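Local coordinates for ABC transporter periplasmic peptide-binding protein (Pseudoalteromonas, PDB 4QFL), which binds dipeptides such as Ala-Phe in the periplasm and probably delivers them to an ABC transporter for uptake, at residues A[59-64]-A[182-187]; A[102-107]-A[212-217]. All coordinates share one frame; numbering follows the deposited sequence.

Interaction 1 (A[59-64]-A[182-187])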
ATOM      1  N   GLN A  59      -9.078   7.258   9.502  1.00 15.58           N
ATOM      2  CA  GLN A  59      -9.644   8.472  10.072  1.00 16.81           C
ATOM      3  C   GLN A  59     -11.137   8.628   9.789  1.00 17.92           C
ATOM      4  O   GLN A  59     -11.910   8.944  10.682  1.00 19.38           O
ATOM      5  CB  GLN A  59      -8.871   9.700   9.599  1.00 17.93           C
ATOM      6  CG  GLN A  59      -7.522   9.899  10.289  1.00 18.33           C
ATOM      7  CD  GLN A  59      -6.559   8.755  10.061  1.00 17.22           C
ATOM      8  OE1 GLN A  59      -6.124   8.505   8.934  1.00 18.28           O
ATOM      9  NE2 GLN A  59      -6.215   8.052  11.130  1.00 15.83           N
ATOM     10  N   LEU A  60     -11.548   8.400   8.549  1.00 16.98           N
ATOM     11  CA  LEU A  60     -12.938   8.625   8.174  1.00 16.57           C
ATOM     12  C   LEU A  60     -13.786   7.379   8.237  1.00 17.69           C
ATOM     13  O   LEU A  60     -15.009   7.472   8.247  1.00 18.10           O
ATOM     14  CB  LEU A  60     -13.024   9.193   6.761  1.00 16.87           C
ATOM     15  CG  LEU A  60     -12.418  10.563   6.521  1.00 18.37           C
ATOM     16  CD1 LEU A  60     -12.355  10.811   5.039  1.00 18.92           C
ATOM     17  CD2 LEU A  60     -13.254  11.623   7.208  1.00 17.90           C
ATOM     18  N   TYR A  61     -13.146   6.214   8.253  1.00 15.92           N
ATOM     19  CA  TYR A  61     -13.858   4.951   8.043  1.00 18.03           C
ATOM     20  C   TYR A  61     -13.560   3.865   9.079  1.00 17.97           C
ATOM     21  O   TYR A  61     -12.642   3.998   9.880  1.00 17.76           O
ATOM     22  CB  TYR A  61     -13.511   4.382   6.664  1.00 17.34           C
ATOM     23  CG  TYR A  61     -13.887   5.249   5.493  1.00 18.20           C
ATOM     24  CD1 TYR A  61     -15.212   5.360   5.084  1.00 17.16           C
ATOM     25  CD2 TYR A  61     -12.912   5.941   4.769  1.00 19.06           C
ATOM     26  CE1 TYR A  61     -15.563   6.155   3.987  1.00 19.25           C
ATOM     27  CE2 TYR A  61     -13.253   6.737   3.673  1.00 18.38           C
ATOM     28  CZ  TYR A  61     -14.581   6.835   3.289  1.00 16.93           C
ATOM     29  OH  TYR A  61     -14.921   7.625   2.215  1.00 18.09           O
ATOM     30  N   ASP A  62     -14.348   2.790   9.042  1.00 13.99           N
ATOM     31  CA  ASP A  62     -14.008   1.545   9.721  1.00 19.37           C
ATOM     32  C   ASP A  62     -14.177   0.393   8.748  1.00 18.26           C
ATOM     33  O   ASP A  62     -14.946   0.491   7.800  1.00 17.25           O
ATOM     34  CB  ASP A  62     -14.923   1.280  10.918  1.00 17.73           C
ATOM     35  CG  ASP A  62     -14.865   2.374  11.968  1.00 18.09           C
ATOM     36  OD1 ASP A  62     -13.883   2.411  12.735  1.00 18.95           O
ATOM     37  OD2 ASP A  62     -15.825   3.168  12.051  1.00 20.10           O
ATOM     38  N   ARG A  63     -13.466  -0.700   9.004  1.00 20.18           N
ATOM     39  CA  ARG A  63     -13.614  -1.932   8.244  1.00 18.58           C
ATOM     40  C   ARG A  63     -14.511  -2.870   9.023  1.00 17.56           C
ATOM     41  O   ARG A  63     -14.925  -2.565  10.139  1.00 19.45           O
ATOM     42  CB  ARG A  63     -12.259  -2.607   8.042  1.00 17.50           C
ATOM     43  CG  ARG A  63     -11.257  -1.791   7.230  1.00 18.42           C
ATOM     44  CD  ARG A  63      -9.813  -2.191   7.578  1.00 17.51           C
ATOM     45  NE  ARG A  63      -9.464  -1.760   8.927  1.00 18.68           N
ATOM     46  CZ  ARG A  63      -8.294  -1.979   9.516  1.00 19.48           C
ATOM     47  NH1 ARG A  63      -7.334  -2.633   8.872  1.00 21.03           N
ATOM     48  NH2 ARG A  63      -8.083  -1.543  10.752  1.00 24.00           N
ATOM     49  N   LEU A  64     -14.807  -4.015   8.425  1.00 18.21           N
ATOM     50  CA  LEU A  64     -15.501  -5.085   9.114  1.00 19.84           C
ATOM     51  C   LEU A  64     -14.621  -5.667  10.216  1.00 17.99           C
ATOM     52  O   LEU A  64     -15.066  -5.916  11.333  1.00 20.03           O
ATOM     53  CB  LEU A  64     -15.857  -6.188   8.112  1.00 18.59           C
ATOM     54  CG  LEU A  64     -16.903  -5.776   7.080  1.00 19.14           C
ATOM     55  CD1 LEU A  64     -17.097  -6.876   6.049  1.00 20.73           C
ATOM     56  CD2 LEU A  64     -18.203  -5.448   7.786  1.00 18.19           C
ATOM     57  N   PHE A 182      -8.245  -0.862   2.348  1.00 17.11           N
ATOM     58  CA  PHE A 182      -9.057  -0.611   1.161  1.00 15.49           C
ATOM     59  C   PHE A 182     -10.494  -1.091   1.374  1.00 18.72           C
ATOM     60  O   PHE A 182     -11.413  -0.667   0.658  1.00 18.47           O
ATOM     61  CB  PHE A 182      -8.438  -1.305  -0.056  1.00 17.91           C
ATOM     62  CG  PHE A 182      -6.943  -1.140  -0.145  1.00 17.92           C
ATOM     63  CD1 PHE A 182      -6.387   0.098  -0.430  1.00 17.55           C
ATOM     64  CD2 PHE A 182      -6.094  -2.214   0.076  1.00 16.27           C
ATOM     65  CE1 PHE A 182      -5.026   0.252  -0.493  1.00 14.57           C
ATOM     66  CE2 PHE A 182      -4.725  -2.057   0.005  1.00 15.79           C
ATOM     67  CZ  PHE A 182      -4.197  -0.833  -0.279  1.00 14.19           C
ATOM     68  N   ALA A 183     -10.682  -1.960   2.368  1.00 17.05           N
ATOM     69  CA  ALA A 183     -11.956  -2.643   2.575  1.00 15.52           C
ATOM     70  C   ALA A 183     -12.893  -1.912   3.532  1.00 17.56           C
ATOM     71  O   ALA A 183     -13.578  -2.539   4.348  1.00 18.27           O
ATOM     72  CB  ALA A 183     -11.696  -4.055   3.072  1.00 16.94           C
ATOM     73  N   VAL A 184     -12.941  -0.588   3.440  1.00 16.27           N
ATOM     74  CA  VAL A 184     -13.757   0.172   4.384  1.00 16.05           C
ATOM     75  C   VAL A 184     -15.213   0.041   4.026  1.00 15.86           C
ATOM     76  O   VAL A 184     -15.549  -0.335   2.904  1.00 17.27           O
ATOM     77  CB  VAL A 184     -13.403   1.652   4.402  1.00 15.00           C
ATOM     78  CG1 VAL A 184     -11.927   1.842   4.747  1.00 16.70           C
ATOM     79  CG2 VAL A 184     -13.749   2.301   3.076  1.00 15.24           C
ATOM     80  N   VAL A 185     -16.073   0.361   4.983  1.00 15.58           N
ATOM     81  CA  VAL A 185     -17.519   0.359   4.766  1.00 17.68           C
ATOM     82  C   VAL A 185     -18.069   1.738   4.385  1.00 17.66           C
ATOM     83  O   VAL A 185     -17.838   2.725   5.092  1.00 18.63           O
ATOM     84  CB  VAL A 185     -18.257  -0.126   6.022  1.00 16.64           C
ATOM     85  CG1 VAL A 185     -19.759  -0.026   5.819  1.00 18.36           C
ATOM     86  CG2 VAL A 185     -17.849  -1.551   6.339  1.00 18.67           C
ATOM     87  N   LEU A 186     -18.808   1.792   3.278  1.00 17.01           N
ATOM     88  CA  LEU A 186     -19.371   3.045   2.779  1.00 17.77           C
ATOM     89  C   LEU A 186     -20.861   3.179   3.086  1.00 17.29           C
ATOM     90  O   LEU A 186     -21.499   2.223   3.516  1.00 18.28           O
ATOM     91  CB  LEU A 186     -19.156   3.161   1.267  1.00 20.18           C
ATOM     92  CG  LEU A 186     -17.717   2.992   0.784  1.00 20.14           C
ATOM     93  CD1 LEU A 186     -17.649   3.085  -0.737  1.00 21.08           C
ATOM     94  CD2 LEU A 186     -16.874   4.053   1.414  1.00 18.71           C
ATOM     95  N   SER A 187     -21.401   4.374   2.851  1.00 17.71           N
ATOM     96  CA  SER A 187     -22.817   4.665   3.083  1.00 19.45           C
ATOM     97  C   SER A 187     -23.701   4.449   1.857  1.00 20.00           C
ATOM     98  O   SER A 187     -23.585   5.173   0.864  1.00 20.19           O
ATOM     99  CB  SER A 187     -23.007   6.112   3.535  1.00 18.41           C
ATOM    100  OG  SER A 187     -24.389   6.439   3.531  1.00 18.77           O
TER
HETATM  101  O   HOH W   1     -16.805   3.586   7.567  1.00 18.63           O
HETATM  102  O   HOH W   2     -13.981  -4.805   5.725  1.00 16.57           O

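Interaction 2 (A[102-107]-A[212-217])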
ATOM      1  N   HIS A 102     -21.661   9.445   9.512  1.00 20.66           N
ATOM      2  CA  HIS A 102     -21.405  10.873   9.712  1.00 20.36           C
ATOM      3  C   HIS A 102     -22.559  11.774   9.324  1.00 19.80           C
ATOM      4  O   HIS A 102     -23.232  11.567   8.317  1.00 22.15           O
ATOM      5  CB  HIS A 102     -20.188  11.326   8.903  1.00 18.97           C
ATOM      6  CG  HIS A 102     -18.909  10.678   9.317  1.00 17.92           C
ATOM      7  ND1 HIS A 102     -17.835  10.556   8.466  1.00 16.09           N
ATOM      8  CD2 HIS A 102     -18.526  10.125  10.490  1.00 17.63           C
ATOM      9  CE1 HIS A 102     -16.846   9.949   9.093  1.00 16.55           C
ATOM     10  NE2 HIS A 102     -17.240   9.675  10.322  1.00 19.49           N
ATOM     11  N   THR A 103     -22.783  12.785  10.143  1.00 21.30           N
ATOM     12  CA  THR A 103     -23.525  13.935   9.703  1.00 24.28           C
ATOM     13  C   THR A 103     -22.468  14.900   9.204  1.00 24.59           C
ATOM     14  O   THR A 103     -21.563  15.285   9.946  1.00 24.27           O
ATOM     15  CB  THR A 103     -24.323  14.566  10.847  1.00 25.07           C
ATOM     16  OG1 THR A 103     -25.348  13.657  11.267  1.00 25.62           O
ATOM     17  CG2 THR A 103     -24.957  15.876  10.397  1.00 24.65           C
ATOM     18  N   THR A 104     -22.560  15.261   7.933  1.00 24.84           N
ATOM     19  CA  THR A 104     -21.633  16.205   7.354  1.00 23.36           C
ATOM     20  C   THR A 104     -22.455  17.354   6.822  1.00 24.67           C
ATOM     21  O   THR A 104     -23.683  17.335   6.923  1.00 26.76           O
ATOM     22  CB  THR A 104     -20.917  15.598   6.165  1.00 23.14           C
ATOM     23  OG1 THR A 104     -21.862  15.445   5.100  1.00 23.54           O
ATOM     24  CG2 THR A 104     -20.304  14.243   6.534  1.00 22.38           C
ATOM     25  N   ALA A 105     -21.777  18.339   6.235  1.00 25.65           N
ATOM     26  CA  ALA A 105     -22.438  19.482   5.606  1.00 26.74           C
ATOM     27  C   ALA A 105     -23.346  19.051   4.458  1.00 25.10           C
ATOM     28  O   ALA A 105     -24.338  19.702   4.184  1.00 28.01           O
ATOM     29  CB  ALA A 105     -21.405  20.489   5.110  1.00 27.34           C
ATOM     30  N   TYR A 106     -23.008  17.944   3.803  1.00 22.90           N
ATOM     31  CA  TYR A 106     -23.716  17.508   2.611  1.00 22.62           C
ATOM     32  C   TYR A 106     -24.605  16.273   2.833  1.00 21.31           C
ATOM     33  O   TYR A 106     -25.303  15.843   1.917  1.00 21.27           O
ATOM     34  CB  TYR A 106     -22.708  17.272   1.476  1.00 19.75           C
ATOM     35  CG  TYR A 106     -21.422  16.625   1.957  1.00 21.30           C
ATOM     36  CD1 TYR A 106     -21.293  15.242   2.008  1.00 21.97           C
ATOM     37  CD2 TYR A 106     -20.349  17.396   2.384  1.00 22.54           C
ATOM     38  CE1 TYR A 106     -20.130  14.645   2.465  1.00 19.59           C
ATOM     39  CE2 TYR A 106     -19.180  16.806   2.839  1.00 20.30           C
ATOM     40  CZ  TYR A 106     -19.081  15.432   2.874  1.00 20.93           C
ATOM     41  OH  TYR A 106     -17.929  14.841   3.327  1.00 21.83           O
ATOM     42  N   PHE A 107     -24.600  15.714   4.047  1.00 22.52           N
ATOM     43  CA  PHE A 107     -25.376  14.491   4.332  1.00 22.45           C
ATOM     44  C   PHE A 107     -25.777  14.331   5.799  1.00 23.04           C
ATOM     45  O   PHE A 107     -24.986  14.599   6.701  1.00 25.33           O
ATOM     46  CB  PHE A 107     -24.608  13.245   3.869  1.00 21.50           C
ATOM     47  CG  PHE A 107     -25.298  11.927   4.186  1.00 22.78           C
ATOM     48  CD1 PHE A 107     -26.333  11.451   3.392  1.00 21.69           C
ATOM     49  CD2 PHE A 107     -24.873  11.142   5.254  1.00 23.03           C
ATOM     50  CE1 PHE A 107     -26.938  10.239   3.668  1.00 20.70           C
ATOM     51  CE2 PHE A 107     -25.479   9.923   5.531  1.00 22.72           C
ATOM     52  CZ  PHE A 107     -26.514   9.479   4.738  1.00 21.92           C
ATOM     53  N   PRO A 212     -13.709   7.813  13.150  1.00 19.31           N
ATOM     54  CA  PRO A 212     -13.503   8.765  14.257  1.00 16.98           C
ATOM     55  C   PRO A 212     -13.488  10.241  13.855  1.00 18.54           C
ATOM     56  O   PRO A 212     -13.680  11.088  14.720  1.00 19.29           O
ATOM     57  CB  PRO A 212     -12.134   8.361  14.822  1.00 19.33           C
ATOM     58  CG  PRO A 212     -11.451   7.658  13.710  1.00 17.85           C
ATOM     59  CD  PRO A 212     -12.547   6.931  12.964  1.00 17.80           C
ATOM     60  N   TYR A 213     -13.246  10.540  12.582  1.00 20.32           N
ATOM     61  CA  TYR A 213     -13.244  11.924  12.117  1.00 18.89           C
ATOM     62  C   TYR A 213     -14.118  12.083  10.893  1.00 18.89           C
ATOM     63  O   TYR A 213     -14.375  11.127  10.172  1.00 19.16           O
ATOM     64  CB  TYR A 213     -11.824  12.401  11.827  1.00 17.46           C
ATOM     65  CG  TYR A 213     -10.885  12.168  12.982  1.00 19.80           C
ATOM     66  CD1 TYR A 213     -10.773  13.100  14.016  1.00 22.21           C
ATOM     67  CD2 TYR A 213     -10.117  11.012  13.050  1.00 18.59           C
ATOM     68  CE1 TYR A 213      -9.910  12.890  15.088  1.00 22.08           C
ATOM     69  CE2 TYR A 213      -9.254  10.790  14.118  1.00 22.19           C
ATOM     70  CZ  TYR A 213      -9.158  11.735  15.135  1.00 20.54           C
ATOM     71  OH  TYR A 213      -8.299  11.519  16.193  1.00 25.70           O
ATOM     72  N   ILE A 214     -14.570  13.309  10.664  1.00 20.89           N
ATOM     73  CA  ILE A 214     -15.523  13.612   9.612  1.00 17.42           C
ATOM     74  C   ILE A 214     -14.899  14.595   8.655  1.00 19.49           C
ATOM     75  O   ILE A 214     -14.112  15.446   9.061  1.00 21.98           O
ATOM     76  CB  ILE A 214     -16.800  14.246  10.196  1.00 20.86           C
ATOM     77  CG1 ILE A 214     -17.367  13.353  11.296  1.00 20.87           C
ATOM     78  CG2 ILE A 214     -17.829  14.499   9.108  1.00 22.19           C
ATOM     79  CD1 ILE A 214     -18.612  13.907  11.936  1.00 21.35           C
ATOM     80  N   TYR A 215     -15.246  14.482   7.384  1.00 20.44           N
ATOM     81  CA  TYR A 215     -14.745  15.402   6.365  1.00 21.95           C
ATOM     82  C   TYR A 215     -15.274  16.826   6.561  1.00 23.20           C
ATOM     83  O   TYR A 215     -16.484  17.036   6.714  1.00 22.67           O
ATOM     84  CB  TYR A 215     -15.118  14.890   4.975  1.00 18.39           C
ATOM     85  CG  TYR A 215     -14.770  15.823   3.844  1.00 19.34           C
ATOM     86  CD1 TYR A 215     -15.607  16.884   3.513  1.00 21.44           C
ATOM     87  CD2 TYR A 215     -13.619  15.631   3.089  1.00 19.31           C
ATOM     88  CE1 TYR A 215     -15.302  17.734   2.471  1.00 22.74           C
ATOM     89  CE2 TYR A 215     -13.304  16.479   2.042  1.00 21.65           C
ATOM     90  CZ  TYR A 215     -14.155  17.527   1.739  1.00 21.72           C
ATOM     91  OH  TYR A 215     -13.856  18.374   0.703  1.00 24.85           O
ATOM     92  N   LYS A 216     -14.362  17.796   6.557  1.00 23.18           N
ATOM     93  CA  LYS A 216     -14.730  19.214   6.616  1.00 22.69           C
ATOM     94  C   LYS A 216     -14.334  19.967   5.339  1.00 23.19           C
ATOM     95  O   LYS A 216     -15.173  20.599   4.697  1.00 24.97           O
ATOM     96  CB  LYS A 216     -14.107  19.876   7.849  1.00 23.22           C
ATOM     97  CG  LYS A 216     -14.428  21.346   8.009  1.00 29.32           C
ATOM     98  CD  LYS A 216     -15.907  21.571   8.267  1.00 27.51           C
ATOM     99  CE  LYS A 216     -16.269  23.062   8.212  1.00 34.11           C
ATOM    100  NZ  LYS A 216     -15.578  23.867   9.263  1.00 34.51           N
ATOM    101  N   GLU A 217     -13.065  19.869   4.949  1.00 23.67           N
ATOM    102  CA  GLU A 217     -12.518  20.748   3.927  1.00 24.76           C
ATOM    103  C   GLU A 217     -11.310  20.147   3.207  1.00 22.48           C
ATOM    104  O   GLU A 217     -10.559  19.361   3.773  1.00 20.10           O
ATOM    105  CB  GLU A 217     -12.114  22.063   4.600  1.00 28.28           C
ATOM    106  CG  GLU A 217     -11.673  23.177   3.677  1.00 30.76           C
ATOM    107  CD  GLU A 217     -11.168  24.380   4.454  1.00 35.09           C
ATOM    108  OE1 GLU A 217     -11.564  24.534   5.629  1.00 41.37           O
ATOM    109  OE2 GLU A 217     -10.367  25.163   3.900  1.00 41.25           O
TER
HETATM  110  O   HOH W   3     -16.652  12.502   6.378  1.00 19.00           O
HETATM  111  O   HOH W   4     -18.788  18.636   5.883  1.00 27.14           O

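Interaction 1 (A[59-64]-A[182-187])
Tyr61 and Val184 make the tight end of this contact. Tyr61 CB comes within 3.5 Å of Val184 CB, and Val184 CG2 stands over one face of the ring, 4.0 Å from its centroid and 18° off the normal, which meets the geometry of a CH-pi contact. Leu60 CB lies over the opposite face, so the ring is sandwiched between two aliphatic groups. Farther out, Leu186 CD2 approaches Tyr61 CE1 obliquely at 3.6 Å. With CG anti to the carbonyl carbon (chi1 -61°), the Tyr61 ring lies against Val184, and Tyr61 OH is hydrogen-bonded to Phe42 O. Replacing Tyr61 by an alanine would probably strip Val184 and Leu186 of their aromatic cover and leave Phe42 O without its phenolic partner.

Past Val184 the packing slackens and water takes over. One direct backbone bond remains, Val185 N to Asp62 O at 3.0 Å with an N-H...O angle of 162°. Flanking it, one water joins Asp62 N to Val185 O, lying in the plane of the Tyr61 ring at its edge; a second water accepts from Leu64 N and donates to Ala183 O, the water oxygen 2.7 Å from Ala183 O. Leu64 CD2 meets Val185 CG2 at a looser 4.2 Å. Arg63 offers its CG to Ala183 O; its chain bends at chi3, and NH1 is hydrogen-bonded to Ala179 O.

Asp62 points the other way, its carboxylate bonded to Tyr232, Thr210 and Trp233. The contact thus joins the exit of helix 50-60 to the link between helices 174-178 and 188-196, where Ser187 N-caps the latter helix and Leu186 N bonds Thr121 OG1 of helix 115-126.

Interaction 2 (A[102-107]-A[212-217])
His102 lays a face of its imidazole on Ile214: CG1 of the isoleucine sits 3.6 Å from the ring centroid, 16° off the normal, a CH-pi contact displaced toward the rim near CD2. The two side chains run antiparallel alongside each other; His102 CE1 also comes within 2.9 Å of Tyr213 O, a close carbon-to-oxygen approach. His102 NE2 is directed to Gly211 O, its hydrogen-bond partner just before the strand, while a water spans ND1 and Tyr215 N. With CG1 turned to the imidazole, Ile214 uses its other branch, CG2, to meet Thr104 CG2 obliquely at 3.6 Å.

The backbones are too far apart to pair, as the 6.5 Å between His102 CA and Ile214 CA indicates. Strand 213-219 instead pairs antiparallel with strand 223-228, where a classic beta bulge sets Lys216 and Glu217 opposite the single residue Arg225. The 102-107 loop folds on itself: Thr104 OG1 accepts from Tyr106 N at 3.0 Å, forming an ST turn, and a second water ties Ala105 N to Tyr215 O.

In this turn Thr104 OG1 also lies 3.1 Å above the plane of the Tyr106 ring, over its centre, a position helped by Tyr106 chi1 of 39°, which puts CG between the backbone N and the carbonyl carbon. The ring's edge is turned to Tyr215, with Tyr106 CE2 3.6 Å from Tyr215 CD1; the two planes meet obliquely, at 67°. Tyr106 OH passes even closer to Tyr215 CD1, at 3.1 Å, on its way to a hydrogen bond with Pro207 O.

Overall arrangement
The centres of interactions 1 and 2 lie 14 Å apart, and the two meet directly at the end of helix 50-60: Gln59 O is 2.8 Å from Tyr213 N, a probable hydrogen bond, and Leu60 CD2 packs 3.2 Å from Tyr213 O. They also share neighbours. Phe42 accepts the Tyr61 hydroxyl and meets the Tyr215 ring edge-to-face, while Pro207 touches Tyr61 and Tyr215 and accepts from Tyr106. The Arg63 side chain of interaction 1 is about 12 Å from the bound alanine; interaction 2 has its centre about 25 Å from the chain's centre, against about 16 Å for interaction 1. Gly50, which lines the dipeptide pocket, begins helix 50-60, and Phe182 packs on the pocket residue Asp436.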